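Local structure of protein HTP-2 (Caenorhabditis elegans, 4TZM) at residues L105-L110 / T219-P224; F125-I130 / A242-W247; D169-I174 / G233-G238. The protein probably helps build the meiotic chromosome axis, using a HORMA domain to bind a short closure motif of its partner HTP-3. All blocks are in the same frame, centred on the assembly; numbering follows the deposited sequence.

Contact 1 (L105-L110 / T219-P224)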
loop_
_atom_site.group_PDB
_atom_site.type_symbol
_atom_site.label_atom_id
_atom_site.label_comp_id
_atom_site.label_asym_id
_atom_site.label_seq_id
_atom_site.Cartn_x
_atom_site.Cartn_y
_atom_site.Cartn_z
ATOM N N LEU A 105 -6.727 -4.855 9.612
ATOM C CA LEU A 105 -6.774 -4.759 8.155
ATOM C C LEU A 105 -6.068 -5.931 7.476
ATOM O O LEU A 105 -4.872 -6.138 7.672
ATOM C CB LEU A 105 -6.151 -3.442 7.687
ATOM C CG LEU A 105 -6.232 -3.218 6.177
ATOM C CD1 LEU A 105 -7.679 -3.002 5.759
ATOM C CD2 LEU A 105 -5.357 -2.050 5.753
ATOM N N LYS A 106 -6.811 -6.684 6.667
ATOM C CA LYS A 106 -6.261 -7.827 5.936
ATOM C C LYS A 106 -5.702 -7.411 4.572
ATOM O O LYS A 106 -4.569 -7.752 4.218
ATOM C CB LYS A 106 -7.335 -8.909 5.762
ATOM C CG LYS A 106 -6.945 -10.064 4.846
ATOM C CD LYS A 106 -5.853 -10.936 5.448
ATOM C CE LYS A 106 -5.554 -12.143 4.562
ATOM N NZ LYS A 106 -5.146 -11.756 3.178
ATOM N N GLU A 107 -6.500 -6.663 3.819
ATOM C CA GLU A 107 -6.125 -6.227 2.481
ATOM C C GLU A 107 -6.819 -4.925 2.111
ATOM O O GLU A 107 -8.017 -4.778 2.337
ATOM C CB GLU A 107 -6.482 -7.297 1.447
ATOM C CG GLU A 107 -6.326 -6.828 0.005
ATOM C CD GLU A 107 -6.763 -7.863 -1.017
ATOM O OE1 GLU A 107 -7.034 -9.019 -0.631
ATOM O OE2 GLU A 107 -6.835 -7.516 -2.214
ATOM N N ILE A 108 -6.077 -3.976 1.549
ATOM C CA ILE A 108 -6.712 -2.824 0.918
ATOM C C ILE A 108 -6.372 -2.804 -0.569
ATOM O O ILE A 108 -5.208 -2.932 -0.959
ATOM C CB ILE A 108 -6.307 -1.484 1.578
ATOM C CG1 ILE A 108 -6.901 -0.317 0.785
ATOM C CG2 ILE A 108 -4.795 -1.356 1.692
ATOM C CD1 ILE A 108 -6.713 1.035 1.427
ATOM N N SER A 109 -7.399 -2.669 -1.401
ATOM C CA SER A 109 -7.206 -2.722 -2.842
ATOM C C SER A 109 -7.788 -1.516 -3.563
ATOM O O SER A 109 -8.870 -1.025 -3.219
ATOM C CB SER A 109 -7.817 -4.005 -3.412
ATOM O OG SER A 109 -7.086 -5.142 -2.995
ATOM N N LEU A 110 -7.043 -1.036 -4.551
ATOM C CA LEU A 110 -7.553 -0.064 -5.502
ATOM C C LEU A 110 -8.195 -0.828 -6.652
ATOM O O LEU A 110 -7.509 -1.524 -7.400
ATOM C CB LEU A 110 -6.437 0.846 -6.012
ATOM C CG LEU A 110 -6.856 1.783 -7.143
ATOM C CD1 LEU A 110 -8.097 2.565 -6.742
ATOM C CD2 LEU A 110 -5.728 2.725 -7.518
ATOM N N THR A 219 -19.681 -7.768 -0.371
ATOM C CA THR A 219 -18.990 -8.021 -1.629
ATOM C C THR A 219 -17.630 -7.326 -1.673
ATOM O O THR A 219 -17.509 -6.146 -1.335
ATOM C CB THR A 219 -19.833 -7.562 -2.840
ATOM O OG1 THR A 219 -20.480 -6.322 -2.533
ATOM C CG2 THR A 219 -20.892 -8.600 -3.179
ATOM N N PHE A 220 -16.611 -8.072 -2.091
ATOM C CA PHE A 220 -15.258 -7.544 -2.242
ATOM C C PHE A 220 -15.019 -7.199 -3.710
ATOM O O PHE A 220 -15.619 -6.264 -4.242
ATOM C CB PHE A 220 -14.227 -8.566 -1.754
ATOM C CG PHE A 220 -12.900 -7.968 -1.362
ATOM C CD1 PHE A 220 -12.773 -6.610 -1.125
ATOM C CD2 PHE A 220 -11.778 -8.774 -1.231
ATOM C CE1 PHE A 220 -11.552 -6.068 -0.762
ATOM C CE2 PHE A 220 -10.556 -8.235 -0.869
ATOM C CZ PHE A 220 -10.444 -6.882 -0.634
ATOM N N TYR A 221 -14.143 -7.960 -4.359
ATOM C CA TYR A 221 -13.990 -7.891 -5.810
ATOM C C TYR A 221 -13.707 -9.279 -6.375
ATOM O O TYR A 221 -13.181 -10.147 -5.680
ATOM C CB TYR A 221 -12.878 -6.911 -6.212
ATOM C CG TYR A 221 -11.484 -7.299 -5.758
ATOM C CD1 TYR A 221 -10.708 -8.188 -6.497
ATOM C CD2 TYR A 221 -10.939 -6.762 -4.600
ATOM C CE1 TYR A 221 -9.439 -8.542 -6.085
ATOM C CE2 TYR A 221 -9.669 -7.109 -4.183
ATOM C CZ TYR A 221 -8.924 -7.999 -4.928
ATOM O OH TYR A 221 -7.660 -8.345 -4.514
ATOM N N THR A 222 -14.060 -9.483 -7.638
ATOM C CA THR A 222 -13.783 -10.742 -8.316
ATOM C C THR A 222 -12.953 -10.457 -9.565
ATOM O O THR A 222 -12.975 -9.342 -10.089
ATOM C CB THR A 222 -15.086 -11.483 -8.688
ATOM O OG1 THR A 222 -15.958 -11.522 -7.552
ATOM C CG2 THR A 222 -14.796 -12.906 -9.148
ATOM N N LEU A 223 -12.209 -11.455 -10.028
ATOM C CA LEU A 223 -11.358 -11.298 -11.195
ATOM C C LEU A 223 -11.904 -12.087 -12.376
ATOM O O LEU A 223 -12.684 -13.021 -12.194
ATOM C CB LEU A 223 -9.931 -11.751 -10.878
ATOM C CG LEU A 223 -9.274 -11.157 -9.632
ATOM C CD1 LEU A 223 -7.923 -11.806 -9.375
ATOM C CD2 LEU A 223 -9.135 -9.651 -9.780
ATOM N N PRO A 224 -11.510 -11.701 -13.598
ATOM C CA PRO A 224 -11.741 -12.564 -14.759
ATOM C C PRO A 224 -10.939 -13.853 -14.621
ATOM O O PRO A 224 -10.066 -13.937 -13.756
ATOM C CB PRO A 224 -11.238 -11.723 -15.936
ATOM C CG PRO A 224 -11.316 -10.317 -15.451
ATOM C CD PRO A 224 -10.995 -10.378 -13.991
#
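A polar contact with an aromatic flank joins Glu107 and Ser109, on sheet strand 105-113, to Phe220 and Tyr221, in the loop between strands 214-217 and 228-235. Tyr221 OH donates a hydrogen bond to Glu107 OE2, 2.6 Å long. It uses the syn lone pair of that oxygen. The Tyr221 ring and the carboxylate are steeply turned, with planes 77° apart, and OE2 lies at the ring edge, near its plane. Glu107 is extended, with CG anti to the backbone N (chi1 171°), and this carries the carboxylate out to the loop. The other oxygen, Glu107 OE1, meets the edge of the next ring, 3.6 Å from Phe220 CE2. Ser109 packs beside the phenol, with OG 3.5 Å from Tyr221 CE2. The two loop rings also touch: Tyr221 CD2 stands over the centre of one face of Phe220. The Phe220 ring itself meets an aromatic side chain of the bound peptide, with planes at about 10°. Arg198 holds the backbone O of Phe220. Glu107 and Lys106 form a classic beta bulge opposite Lys200. A loop tied back to the sheet beside the closure motif is consistent with the C-terminal safety belt of HORMA domains.

Contact 2 (F125-I130 / A242-W247)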
loop_
_atom_site.group_PDB
_atom_site.type_symbol
_atom_site.label_atom_id
_atom_site.label_comp_id
_atom_site.label_asym_id
_atom_site.label_seq_id
_atom_site.Cartn_x
_atom_site.Cartn_y
_atom_site.Cartn_z
ATOM N N PHE A 125 -5.052 -3.129 -7.872
ATOM C CA PHE A 125 -3.797 -3.004 -7.143
ATOM C C PHE A 125 -4.041 -3.321 -5.673
ATOM O O PHE A 125 -4.707 -2.557 -4.972
ATOM C CB PHE A 125 -3.207 -1.603 -7.307
ATOM C CG PHE A 125 -2.546 -1.381 -8.634
ATOM C CD1 PHE A 125 -3.293 -1.015 -9.744
ATOM C CD2 PHE A 125 -1.175 -1.544 -8.776
ATOM C CE1 PHE A 125 -2.682 -0.811 -10.974
ATOM C CE2 PHE A 125 -0.558 -1.343 -10.000
ATOM C CZ PHE A 125 -1.313 -0.975 -11.101
ATOM N N SER A 126 -3.510 -4.450 -5.211
ATOM C CA SER A 126 -3.819 -4.941 -3.871
ATOM C C SER A 126 -2.611 -4.931 -2.941
ATOM O O SER A 126 -1.487 -5.224 -3.354
ATOM C CB SER A 126 -4.394 -6.357 -3.948
ATOM O OG SER A 126 -3.467 -7.254 -4.529
ATOM N N MET A 127 -2.855 -4.583 -1.683
ATOM C CA MET A 127 -1.827 -4.647 -0.653
ATOM C C MET A 127 -2.322 -5.505 0.513
ATOM O O MET A 127 -3.185 -5.085 1.285
ATOM C CB MET A 127 -1.448 -3.240 -0.176
ATOM C CG MET A 127 -0.182 -3.194 0.676
ATOM S SD MET A 127 0.404 -1.520 1.036
ATOM C CE MET A 127 0.325 -0.767 -0.585
ATOM N N LYS A 128 -1.779 -6.715 0.626
ATOM C CA LYS A 128 -2.206 -7.662 1.653
ATOM C C LYS A 128 -1.220 -7.687 2.812
ATOM O O LYS A 128 -0.011 -7.599 2.610
ATOM C CB LYS A 128 -2.359 -9.065 1.063
ATOM C CG LYS A 128 -3.406 -9.165 -0.036
ATOM C CD LYS A 128 -3.377 -10.529 -0.710
ATOM C CE LYS A 128 -4.439 -10.631 -1.795
ATOM N NZ LYS A 128 -4.435 -11.957 -2.476
ATOM N N PHE A 129 -1.740 -7.824 4.026
ATOM C CA PHE A 129 -0.918 -7.651 5.213
ATOM C C PHE A 129 -0.750 -8.930 6.037
ATOM O O PHE A 129 -1.577 -9.842 5.985
ATOM C CB PHE A 129 -1.503 -6.527 6.081
ATOM C CG PHE A 129 -1.409 -5.166 5.444
ATOM C CD1 PHE A 129 -2.412 -4.703 4.602
ATOM C CD2 PHE A 129 -0.306 -4.355 5.672
ATOM C CE1 PHE A 129 -2.319 -3.453 4.005
ATOM C CE2 PHE A 129 -0.206 -3.105 5.081
ATOM C CZ PHE A 129 -1.213 -2.656 4.247
ATOM N N ILE A 130 0.356 -8.990 6.771
ATOM C CA ILE A 130 0.608 -10.050 7.736
ATOM C C ILE A 130 1.057 -9.402 9.030
ATOM O O ILE A 130 1.888 -8.495 9.019
ATOM C CB ILE A 130 1.688 -11.042 7.255
ATOM C CG1 ILE A 130 1.299 -11.661 5.913
ATOM C CG2 ILE A 130 1.923 -12.135 8.298
ATOM C CD1 ILE A 130 2.381 -12.522 5.297
ATOM N N ALA A 242 3.767 -6.636 4.191
ATOM C CA ALA A 242 2.785 -6.321 3.165
ATOM C C ALA A 242 3.185 -6.936 1.823
ATOM O O ALA A 242 4.373 -7.026 1.502
ATOM C CB ALA A 242 2.622 -4.818 3.034
ATOM N N HIS A 243 2.194 -7.369 1.048
ATOM C CA HIS A 243 2.443 -7.900 -0.288
ATOM C C HIS A 243 1.632 -7.128 -1.328
ATOM O O HIS A 243 0.401 -7.092 -1.263
ATOM C CB HIS A 243 2.104 -9.386 -0.351
ATOM C CG HIS A 243 2.476 -10.032 -1.648
ATOM N ND1 HIS A 243 1.538 -10.546 -2.517
ATOM C CD2 HIS A 243 3.681 -10.240 -2.227
ATOM C CE1 HIS A 243 2.153 -11.051 -3.574
ATOM N NE2 HIS A 243 3.452 -10.876 -3.422
ATOM N N MET A 244 2.334 -6.513 -2.277
ATOM C CA MET A 244 1.712 -5.696 -3.318
ATOM C C MET A 244 1.588 -6.485 -4.626
ATOM O O MET A 244 2.557 -7.088 -5.101
ATOM C CB MET A 244 2.523 -4.409 -3.530
ATOM C CG MET A 244 1.850 -3.354 -4.407
ATOM S SD MET A 244 0.390 -2.593 -3.660
ATOM C CE MET A 244 -0.139 -1.489 -4.971
ATOM N N GLN A 245 0.389 -6.488 -5.196
ATOM C CA GLN A 245 0.103 -7.268 -6.394
ATOM C C GLN A 245 -0.730 -6.463 -7.381
ATOM O O GLN A 245 -1.420 -5.522 -6.997
ATOM C CB GLN A 245 -0.633 -8.559 -6.027
ATOM C CG GLN A 245 0.175 -9.827 -6.215
ATOM C CD GLN A 245 -0.464 -11.033 -5.549
ATOM O OE1 GLN A 245 -1.386 -10.895 -4.744
ATOM N NE2 GLN A 245 0.029 -12.223 -5.877
ATOM N N CYS A 246 -0.661 -6.831 -8.655
ATOM C CA CYS A 246 -1.473 -6.178 -9.672
ATOM C C CYS A 246 -2.099 -7.201 -10.604
ATOM O O CYS A 246 -1.397 -7.981 -11.247
ATOM C CB CYS A 246 -0.643 -5.175 -10.478
ATOM S SG CYS A 246 -1.532 -4.372 -11.844
ATOM N N TRP A 247 -3.426 -7.210 -10.641
ATOM C CA TRP A 247 -4.171 -7.921 -11.670
ATOM C C TRP A 247 -4.649 -6.883 -12.674
ATOM O O TRP A 247 -5.051 -5.787 -12.282
ATOM C CB TRP A 247 -5.357 -8.683 -11.078
ATOM C CG TRP A 247 -4.981 -9.906 -10.301
ATOM C CD1 TRP A 247 -4.680 -11.137 -10.807
ATOM C CD2 TRP A 247 -4.887 -10.024 -8.876
ATOM N NE1 TRP A 247 -4.395 -12.012 -9.787
ATOM C CE2 TRP A 247 -4.515 -11.354 -8.591
ATOM C CE3 TRP A 247 -5.077 -9.135 -7.814
ATOM C CZ2 TRP A 247 -4.330 -11.814 -7.287
ATOM C CZ3 TRP A 247 -4.893 -9.594 -6.520
ATOM C CH2 TRP A 247 -4.524 -10.920 -6.269
#
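Phe125 lies with one ring face under Cys246, its non-hydrogen-bonded partner on the neighbouring antiparallel strand. Cys246 SG stands 3.8 Å from the centroid of the Phe125 ring, 23° off the normal, in a sulfur-aromatic contact. A chi1 of 176° turns the Cys246 sulfur away from the backbone N and over the ring. Met244 comes to the same ring at its edge, with its CE 3.9 Å from Phe125 CD2. The bend in Met244 sets its SD 3.6 Å from Met127 CE, the side chains crossing obliquely. Ala242 CB fits against Phe129 CE2 at 3.9 Å. These side chains share one face of the sheet, and helix 35-56 covers it through Val49, Phe50 and Val53.

On the polar face, Lys128 is fully extended and crosses Trp247 at about a right angle. Lys128 NZ lies in the ring plane at the edge, 3.9 Å from Trp247 CH2. Ser126 OG is 3.4 Å from Trp247 CZ3 and is buried without a polar partner. Backbone hydrogen bonds pair Ser126 with Gln245 and Lys128 with His243. The chemistry implies a two-sided sheet: sulfur and hydrocarbon pack under the helix, while Ser126 and Trp247 meet Tyr221, and Lys128 and His243 meet His152.

Contact 3 (D169-I174 / G233-G238)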
loop_
_atom_site.group_PDB
_atom_site.type_symbol
_atom_site.label_atom_id
_atom_site.label_comp_id
_atom_site.label_asym_id
_atom_site.label_seq_id
_atom_site.Cartn_x
_atom_site.Cartn_y
_atom_site.Cartn_z
ATOM N N ASP A 169 15.224 -0.223 0.930
ATOM C CA ASP A 169 15.469 -0.893 -0.348
ATOM C C ASP A 169 14.184 -1.489 -0.910
ATOM O O ASP A 169 13.941 -1.441 -2.117
ATOM C CB ASP A 169 16.514 -2.004 -0.204
ATOM C CG ASP A 169 17.913 -1.474 0.049
ATOM O OD1 ASP A 169 18.151 -0.264 -0.155
ATOM O OD2 ASP A 169 18.785 -2.279 0.444
ATOM N N GLN A 170 13.374 -2.073 -0.032
ATOM C CA GLN A 170 12.118 -2.688 -0.444
ATOM C C GLN A 170 11.126 -1.630 -0.911
ATOM O O GLN A 170 10.336 -1.870 -1.823
ATOM C CB GLN A 170 11.517 -3.510 0.701
ATOM C CG GLN A 170 12.260 -4.806 1.016
ATOM C CD GLN A 170 11.890 -5.377 2.377
ATOM O OE1 GLN A 170 11.197 -4.734 3.165
ATOM N NE2 GLN A 170 12.354 -6.589 2.657
ATOM N N MET A 171 11.174 -0.457 -0.285
ATOM C CA MET A 171 10.267 0.637 -0.634
ATOM C C MET A 171 10.660 1.272 -1.965
ATOM O O MET A 171 9.803 1.587 -2.791
ATOM C CB MET A 171 10.252 1.694 0.471
ATOM C CG MET A 171 9.493 2.962 0.114
ATOM S SD MET A 171 7.767 2.644 -0.301
ATOM C CE MET A 171 7.203 1.865 1.196
ATOM N N VAL A 172 11.961 1.458 -2.161
ATOM C CA VAL A 172 12.492 1.968 -3.418
ATOM C C VAL A 172 12.146 1.030 -4.576
ATOM O O VAL A 172 11.760 1.478 -5.656
ATOM C CB VAL A 172 14.018 2.165 -3.324
ATOM C CG1 VAL A 172 14.647 2.242 -4.711
ATOM C CG2 VAL A 172 14.337 3.409 -2.503
ATOM N N THR A 173 12.263 -0.271 -4.333
ATOM C CA THR A 173 11.922 -1.284 -5.332
ATOM C C THR A 173 10.446 -1.236 -5.733
ATOM O O THR A 173 10.111 -1.327 -6.915
ATOM C CB THR A 173 12.254 -2.702 -4.816
ATOM O OG1 THR A 173 13.676 -2.878 -4.798
ATOM C CG2 THR A 173 11.624 -3.767 -5.705
ATOM N N ILE A 174 9.566 -1.089 -4.748
ATOM C CA ILE A 174 8.128 -1.081 -5.002
ATOM C C ILE A 174 7.733 0.102 -5.885
ATOM O O ILE A 174 7.032 -0.070 -6.885
ATOM C CB ILE A 174 7.319 -1.046 -3.683
ATOM C CG1 ILE A 174 7.235 -2.450 -3.082
ATOM C CG2 ILE A 174 5.914 -0.499 -3.920
ATOM C CD1 ILE A 174 6.495 -2.509 -1.763
ATOM N N GLY A 233 6.095 -6.160 -5.287
ATOM C CA GLY A 233 7.077 -6.275 -4.228
ATOM C C GLY A 233 6.461 -6.444 -2.851
ATOM O O GLY A 233 5.243 -6.574 -2.712
ATOM N N HIS A 234 7.313 -6.439 -1.832
ATOM C CA HIS A 234 6.881 -6.632 -0.455
ATOM C C HIS A 234 7.559 -5.649 0.496
ATOM O O HIS A 234 8.505 -4.954 0.126
ATOM C CB HIS A 234 7.163 -8.067 -0.008
ATOM C CG HIS A 234 8.619 -8.411 0.028
ATOM N ND1 HIS A 234 9.290 -8.928 -1.061
ATOM C CD2 HIS A 234 9.535 -8.306 1.019
ATOM C CE1 HIS A 234 10.556 -9.131 -0.739
ATOM N NE2 HIS A 234 10.730 -8.762 0.517
ATOM N N LEU A 235 7.056 -5.600 1.724
ATOM C CA LEU A 235 7.600 -4.748 2.773
ATOM C C LEU A 235 7.690 -5.562 4.056
ATOM O O LEU A 235 6.765 -6.305 4.386
ATOM C CB LEU A 235 6.725 -3.501 2.976
ATOM C CG LEU A 235 6.700 -2.470 1.841
ATOM C CD1 LEU A 235 5.591 -1.440 2.035
ATOM C CD2 LEU A 235 8.050 -1.780 1.710
ATOM N N ARG A 236 8.810 -5.450 4.763
ATOM C CA ARG A 236 8.986 -6.179 6.014
ATOM C C ARG A 236 9.636 -5.284 7.063
ATOM O O ARG A 236 10.843 -5.371 7.300
ATOM C CB ARG A 236 9.826 -7.445 5.789
ATOM C CG ARG A 236 10.006 -8.363 7.014
ATOM C CD ARG A 236 8.678 -8.743 7.651
ATOM N NE ARG A 236 8.775 -9.891 8.555
ATOM C CZ ARG A 236 8.837 -9.809 9.883
ATOM N NH1 ARG A 236 8.827 -8.628 10.485
ATOM N NH2 ARG A 236 8.910 -10.913 10.612
ATOM N N PRO A 237 8.840 -4.398 7.682
ATOM C CA PRO A 237 9.340 -3.682 8.857
ATOM C C PRO A 237 9.374 -4.593 10.082
ATOM O O PRO A 237 9.247 -5.812 9.945
ATOM C CB PRO A 237 8.337 -2.539 9.033
ATOM C CG PRO A 237 7.108 -2.992 8.350
ATOM C CD PRO A 237 7.546 -3.871 7.219
ATOM N N GLY A 238 9.542 -4.007 11.263
ATOM C CA GLY A 238 9.711 -4.774 12.483
ATOM C C GLY A 238 8.626 -5.784 12.815
ATOM O O GLY A 238 8.928 -6.900 13.237
HETATM O O HOH W 1 9.969 -4.282 -2.442
#
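Gln170 lays its extended side chain along the backbone of His234 and Leu235, and its amide ends beside the His234 ring. Amide and ring planes are 64° apart. Gln170 CB lies 3.4 Å from His234 O. CG is placed anti to the carbonyl carbon, and from there the chain runs on to Arg236. There Gln170 OE1 accepts a hydrogen bond from Arg236 N at 3.0 Å. The donor stands 33° out of the amide carbonyl plane. Gln170 NE2 is 3.5 Å from His234 NE2, but the angle is too poor for a hydrogen bond. A leucine in place of Gln170 would probably leave the Arg236 backbone N-H without this acceptor.

Apolar packing continues along the helix. Ile174 crosses Leu235 at about a right angle, with CD1 3.6 Å from Leu235 CG. Met171 is bent so that its CE reaches Leu235 CD1 at 3.8 Å. Leu235 and Met171 both also touch Ala45 of helix 35-56, so the three elements meet here. At Gly233 the helix comes close: Ile174 CG1 is 4.0 Å from Gly233 CA, and a CB there would clash with it. The backbone angles of Gly233 also suit only glycine. A water donates to His234 O at 3.0 Å; its link to Gln170 O is unusually short and doubtful.

Arg236 turns its guanidinium away from the helix. Its NE, NH2 and NH1 hydrogen-bond to Leu159 O, Gly136 O and Pro237 O, and Phe132 makes a cation-pi contact. The axes of helix 169-174 and strand 233-235 approach to 7.7 Å, at 147°. This is alpha-beta packing, with helix 164-185 against strand 228-235 at the edge of the antiparallel sheet of the HORMA fold.

In the fold
All three contacts reach one antiparallel sheet. Contact 2 is its buried centre, joining strands 123-133 and 240-248 by main-chain bonds. Contacts 1 and 3 are partly buried and lie on opposite sides of the chain's centre, about 21 Å apart between centres. Strand 105-113 of contact 1 pairs with strand 123-133. Strand 228-235 of contact 3 pairs with strand 240-248. Contact 2 therefore bridges the other two, which do not touch. Their chemistry follows their place. Contact 1 is a small phenol-carboxylate link to a loop by the bound peptide. Contact 3 mixes aliphatic packing with one hydrogen bond from a backbone N-H to the Gln170 side-chain amide to hold a helix.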